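Putative exported protein (Bordetella pertussis, PDB 2DVZ) binds glutamate in the periplasm and probably delivers it for uptake, as a solute receptor of the tripartite tricarboxylate transporter family. Local coordinates at residues Ala116-Asn122 and Glu191-Leu197. Residues are numbered along the deposited sequence; the frame is centred on the assembly and turned at random.
Sequences ANVVAVN and ELIFDNL. With GLU (glutamic acid), chain G.
Val-118 and Asp-195 exchange two backbone hydrogen bonds, as do Ala-120 and Ile-193, and these four join strands 117-121 and 192-196 as antiparallel neighbours. The straightest runs from Asp-195 N to Val-118 O (3.0 Å, 177° at the hydrogen). Leu-197 N to Ala-116 O and Asn-122 N to Glu-191 O extend the pairing at the two ends.

Among the apolar contacts, Val-119 lays CG2 over one face of the Phe-194 ring, a CH-pi contact 3.9 Å from the centroid. With CG2 anti to the backbone N, the beta-branched valine presents this methyl to the ring, while Tyr-146 and Phe-162 meet Phe-194 edge-to-face. On the other face of the sheet, Ile-193 sets CG2 3.9 Å from Ala-120 CB and also packs against Ala-181, Val-182 and Ala-185 of helix 178-187.

The pair belongs to the central sheet of one lobe of a periplasmic binding protein, in which strand ends line the cleft between lobes. Here Asn-196 borders the bound glutamate.

Among polar side chains, buried Asp-195 accepts hydrogen bonds from Ser-199 and Ser-200 at OD2 and from Ser-178 at OD1. A carboxylate suits this cluster of hydroxyls, and through Ser-178 it probably helps shape the ligand pocket.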
ATOM      1  N   ALA A 116      -4.164   6.842  -1.311  1.00 11.35           N
ATOM      2  CA  ALA A 116      -3.438   7.546  -2.373  1.00 10.84           C
ATOM      3  C   ALA A 116      -1.999   7.101  -2.389  1.00 10.57           C
ATOM      4  O   ALA A 116      -1.407   6.839  -1.335  1.00 10.20           O
ATOM      5  CB  ALA A 116      -3.498   9.082  -2.163  1.00 10.45           C
ATOM      6  N   ASN A 117      -1.449   7.008  -3.595  1.00 11.01           N
ATOM      7  CA  ASN A 117      -0.009   6.926  -3.772  1.00 10.98           C
ATOM      8  C   ASN A 117       0.568   8.320  -4.090  1.00 10.86           C
ATOM      9  O   ASN A 117      -0.178   9.272  -4.387  1.00 11.72           O
ATOM     10  CB  ASN A 117       0.359   5.895  -4.836  1.00 11.17           C
ATOM     11  CG  ASN A 117       0.205   4.458  -4.363  1.00 11.76           C
ATOM     12  OD1 ASN A 117       0.352   3.518  -5.163  1.00 14.21           O
ATOM     13  ND2 ASN A 117      -0.069   4.266  -3.084  1.00 11.41           N
ATOM     14  N   VAL A 118       1.880   8.446  -3.968  1.00  9.98           N
ATOM     15  CA  VAL A 118       2.545   9.741  -4.066  1.00  8.90           C
ATOM     16  C   VAL A 118       3.928   9.555  -4.638  1.00  8.87           C
ATOM     17  O   VAL A 118       4.591   8.591  -4.291  1.00  8.86           O
ATOM     18  CB  VAL A 118       2.625  10.473  -2.680  1.00  8.69           C
ATOM     19  CG1 VAL A 118       3.493   9.687  -1.598  1.00  5.05           C
ATOM     20  CG2 VAL A 118       3.029  11.973  -2.848  1.00  5.21           C
ATOM     21  N   VAL A 119       4.352  10.464  -5.521  1.00  8.76           N
ATOM     22  CA  VAL A 119       5.773  10.565  -5.872  1.00  8.95           C
ATOM     23  C   VAL A 119       6.318  11.822  -5.173  1.00  9.79           C
ATOM     24  O   VAL A 119       5.811  12.937  -5.354  1.00  9.97           O
ATOM     25  CB  VAL A 119       6.076  10.484  -7.425  1.00  9.51           C
ATOM     26  CG1 VAL A 119       5.391  11.601  -8.250  1.00  8.84           C
ATOM     27  CG2 VAL A 119       7.587  10.426  -7.709  1.00  8.01           C
ATOM     28  N   ALA A 120       7.336  11.623  -4.340  1.00  9.14           N
ATOM     29  CA  ALA A 120       7.901  12.715  -3.617  1.00  9.13           C
ATOM     30  C   ALA A 120       9.416  12.794  -3.833  1.00  9.43           C
ATOM     31  O   ALA A 120      10.078  11.808  -4.294  1.00  8.48           O
ATOM     32  CB  ALA A 120       7.538  12.620  -2.110  1.00  9.05           C
ATOM     33  N   VAL A 121       9.950  13.987  -3.556  1.00  8.98           N
ATOM     34  CA  VAL A 121      11.369  14.220  -3.711  1.00  9.49           C
ATOM     35  C   VAL A 121      11.972  14.751  -2.405  1.00 10.23           C
ATOM     36  O   VAL A 121      11.291  15.338  -1.548  1.00 10.34           O
ATOM     37  CB  VAL A 121      11.758  15.099  -4.973  1.00  9.10           C
ATOM     38  CG1 VAL A 121      11.371  14.439  -6.241  1.00  6.74           C
ATOM     39  CG2 VAL A 121      11.169  16.518  -4.913  1.00  9.54           C
ATOM     40  N   ASN A 122      13.254  14.508  -2.254  1.00 10.69           N
ATOM     41  CA  ASN A 122      14.015  15.247  -1.267  1.00 12.04           C
ATOM     42  C   ASN A 122      13.930  16.763  -1.619  1.00 12.36           C
ATOM     43  O   ASN A 122      14.012  17.126  -2.786  1.00 12.46           O
ATOM     44  CB  ASN A 122      15.475  14.730  -1.208  1.00 10.98           C
ATOM     45  CG  ASN A 122      16.302  15.462  -0.179  1.00 12.60           C
ATOM     46  OD1 ASN A 122      16.793  16.577  -0.431  1.00 15.30           O
ATOM     47  ND2 ASN A 122      16.438  14.869   0.993  1.00 10.98           N
ATOM     48  N   GLU A 191      17.013  10.329  -3.937  1.00 13.90           N
ATOM     49  CA  GLU A 191      16.469  11.661  -4.229  1.00 14.44           C
ATOM     50  C   GLU A 191      14.917  11.604  -4.319  1.00 14.12           C
ATOM     51  O   GLU A 191      14.217  12.545  -3.939  1.00 13.96           O
ATOM     52  CB  GLU A 191      17.120  12.238  -5.522  1.00 14.87           C
ATOM     53  CG  GLU A 191      18.729  12.361  -5.538  1.00 17.57           C
ATOM     54  CD  GLU A 191      19.588  11.011  -5.590  1.00 19.38           C
ATOM     55  OE1 GLU A 191      19.171   9.972  -6.183  1.00 13.03           O
ATOM     56  OE2 GLU A 191      20.749  11.039  -5.042  1.00 23.34           O
ATOM     57  N   LEU A 192      14.408  10.470  -4.812  1.00 13.44           N
ATOM     58  CA  LEU A 192      12.991  10.250  -5.077  1.00 12.08           C
ATOM     59  C   LEU A 192      12.475   9.100  -4.215  1.00 11.84           C
ATOM     60  O   LEU A 192      13.242   8.209  -3.799  1.00 11.78           O
ATOM     61  CB  LEU A 192      12.753   9.895  -6.569  1.00 11.80           C
ATOM     62  CG  LEU A 192      12.779  10.927  -7.716  1.00 11.95           C
ATOM     63  CD1 LEU A 192      14.063  11.830  -7.822  1.00  9.49           C
ATOM     64  CD2 LEU A 192      12.501  10.229  -9.043  1.00 10.50           C
ATOM     65  N   ILE A 193      11.174   9.122  -3.962  1.00 11.33           N
ATOM     66  CA  ILE A 193      10.496   7.994  -3.356  1.00 11.15           C
ATOM     67  C   ILE A 193       9.160   7.836  -4.018  1.00 11.86           C
ATOM     68  O   ILE A 193       8.467   8.818  -4.281  1.00 12.67           O
ATOM     69  CB  ILE A 193      10.356   8.122  -1.817  1.00 11.56           C
ATOM     70  CG1 ILE A 193       9.909   6.781  -1.190  1.00 10.40           C
ATOM     71  CG2 ILE A 193       9.484   9.347  -1.400  1.00 12.37           C
ATOM     72  CD1 ILE A 193       9.714   6.788   0.280  1.00  9.42           C
ATOM     73  N   PHE A 194       8.814   6.592  -4.338  1.00 11.74           N
ATOM     74  CA  PHE A 194       7.440   6.262  -4.699  1.00 10.55           C
ATOM     75  C   PHE A 194       6.829   5.622  -3.478  1.00 11.18           C
ATOM     76  O   PHE A 194       7.342   4.618  -2.991  1.00 11.64           O
ATOM     77  CB  PHE A 194       7.426   5.321  -5.893  1.00  9.96           C
ATOM     78  CG  PHE A 194       7.775   5.999  -7.189  1.00  8.23           C
ATOM     79  CD1 PHE A 194       6.764   6.468  -8.039  1.00  7.42           C
ATOM     80  CD2 PHE A 194       9.107   6.191  -7.560  1.00  8.31           C
ATOM     81  CE1 PHE A 194       7.097   7.117  -9.227  1.00  8.68           C
ATOM     82  CE2 PHE A 194       9.448   6.868  -8.772  1.00  6.90           C
ATOM     83  CZ  PHE A 194       8.452   7.321  -9.588  1.00  7.85           C
ATOM     84  N   ASP A 195       5.769   6.228  -2.945  1.00 11.32           N
ATOM     85  CA  ASP A 195       5.152   5.732  -1.736  1.00 11.26           C
ATOM     86  C   ASP A 195       3.624   5.723  -1.787  1.00 11.71           C
ATOM     87  O   ASP A 195       2.994   6.300  -2.700  1.00 10.95           O
ATOM     88  CB  ASP A 195       5.618   6.549  -0.524  1.00 11.29           C
ATOM     89  CG  ASP A 195       5.478   5.790   0.784  1.00 12.49           C
ATOM     90  OD1 ASP A 195       5.173   4.572   0.744  1.00 14.48           O
ATOM     91  OD2 ASP A 195       5.672   6.408   1.855  1.00 12.67           O
ATOM     92  N   ASN A 196       3.055   5.015  -0.805  1.00 11.84           N
ATOM     93  CA  ASN A 196       1.666   5.132  -0.456  1.00 11.81           C
ATOM     94  C   ASN A 196       1.678   6.315   0.467  1.00 11.78           C
ATOM     95  O   ASN A 196       2.567   6.457   1.300  1.00 12.45           O
ATOM     96  CB  ASN A 196       1.141   3.867   0.273  1.00 12.30           C
ATOM     97  CG  ASN A 196       1.753   2.530  -0.281  1.00 11.68           C
ATOM     98  OD1 ASN A 196       2.512   1.862   0.425  1.00 13.33           O
ATOM     99  ND2 ASN A 196       1.427   2.166  -1.510  1.00  8.16           N
ATOM    100  N   LEU A 197       0.684   7.176   0.320  1.00 11.84           N
ATOM    101  CA  LEU A 197       0.705   8.496   0.957  1.00 10.95           C
ATOM    102  C   LEU A 197       0.856   8.520   2.498  1.00 10.74           C
ATOM    103  O   LEU A 197       1.676   9.282   2.997  1.00 11.78           O
ATOM    104  CB  LEU A 197      -0.446   9.380   0.399  1.00 10.96           C
ATOM    105  CG  LEU A 197      -0.548  10.877   0.787  1.00 11.26           C
ATOM    106  CD1 LEU A 197       0.830  11.667   0.729  1.00  9.17           C
ATOM    107  CD2 LEU A 197      -1.638  11.539  -0.044  1.00  9.36           C
TER
HETATM  108  N   GLU G1055       3.995  -1.109  -0.844  1.00 11.71           N
HETATM  109  CA  GLU G1055       2.996  -1.617   0.117  1.00 11.29           C
HETATM  110  C   GLU G1055       1.598  -1.649  -0.478  1.00 12.00           C
HETATM  111  O   GLU G1055       0.650  -0.977  -0.061  1.00 12.47           O
HETATM  112  CB  GLU G1055       3.079  -0.858   1.438  1.00 11.17           C
HETATM  113  CG  GLU G1055       4.533  -0.662   1.905  1.00  8.76           C
HETATM  114  CD  GLU G1055       4.695  -0.598   3.396  1.00  9.91           C
HETATM  115  OE1 GLU G1055       3.660  -0.732   4.083  1.00 10.90           O
HETATM  116  OE2 GLU G1055       5.865  -0.441   3.897  1.00 10.40           O
HETATM  117  OXT GLU G1055       1.379  -2.441  -1.409  1.00 12.13           O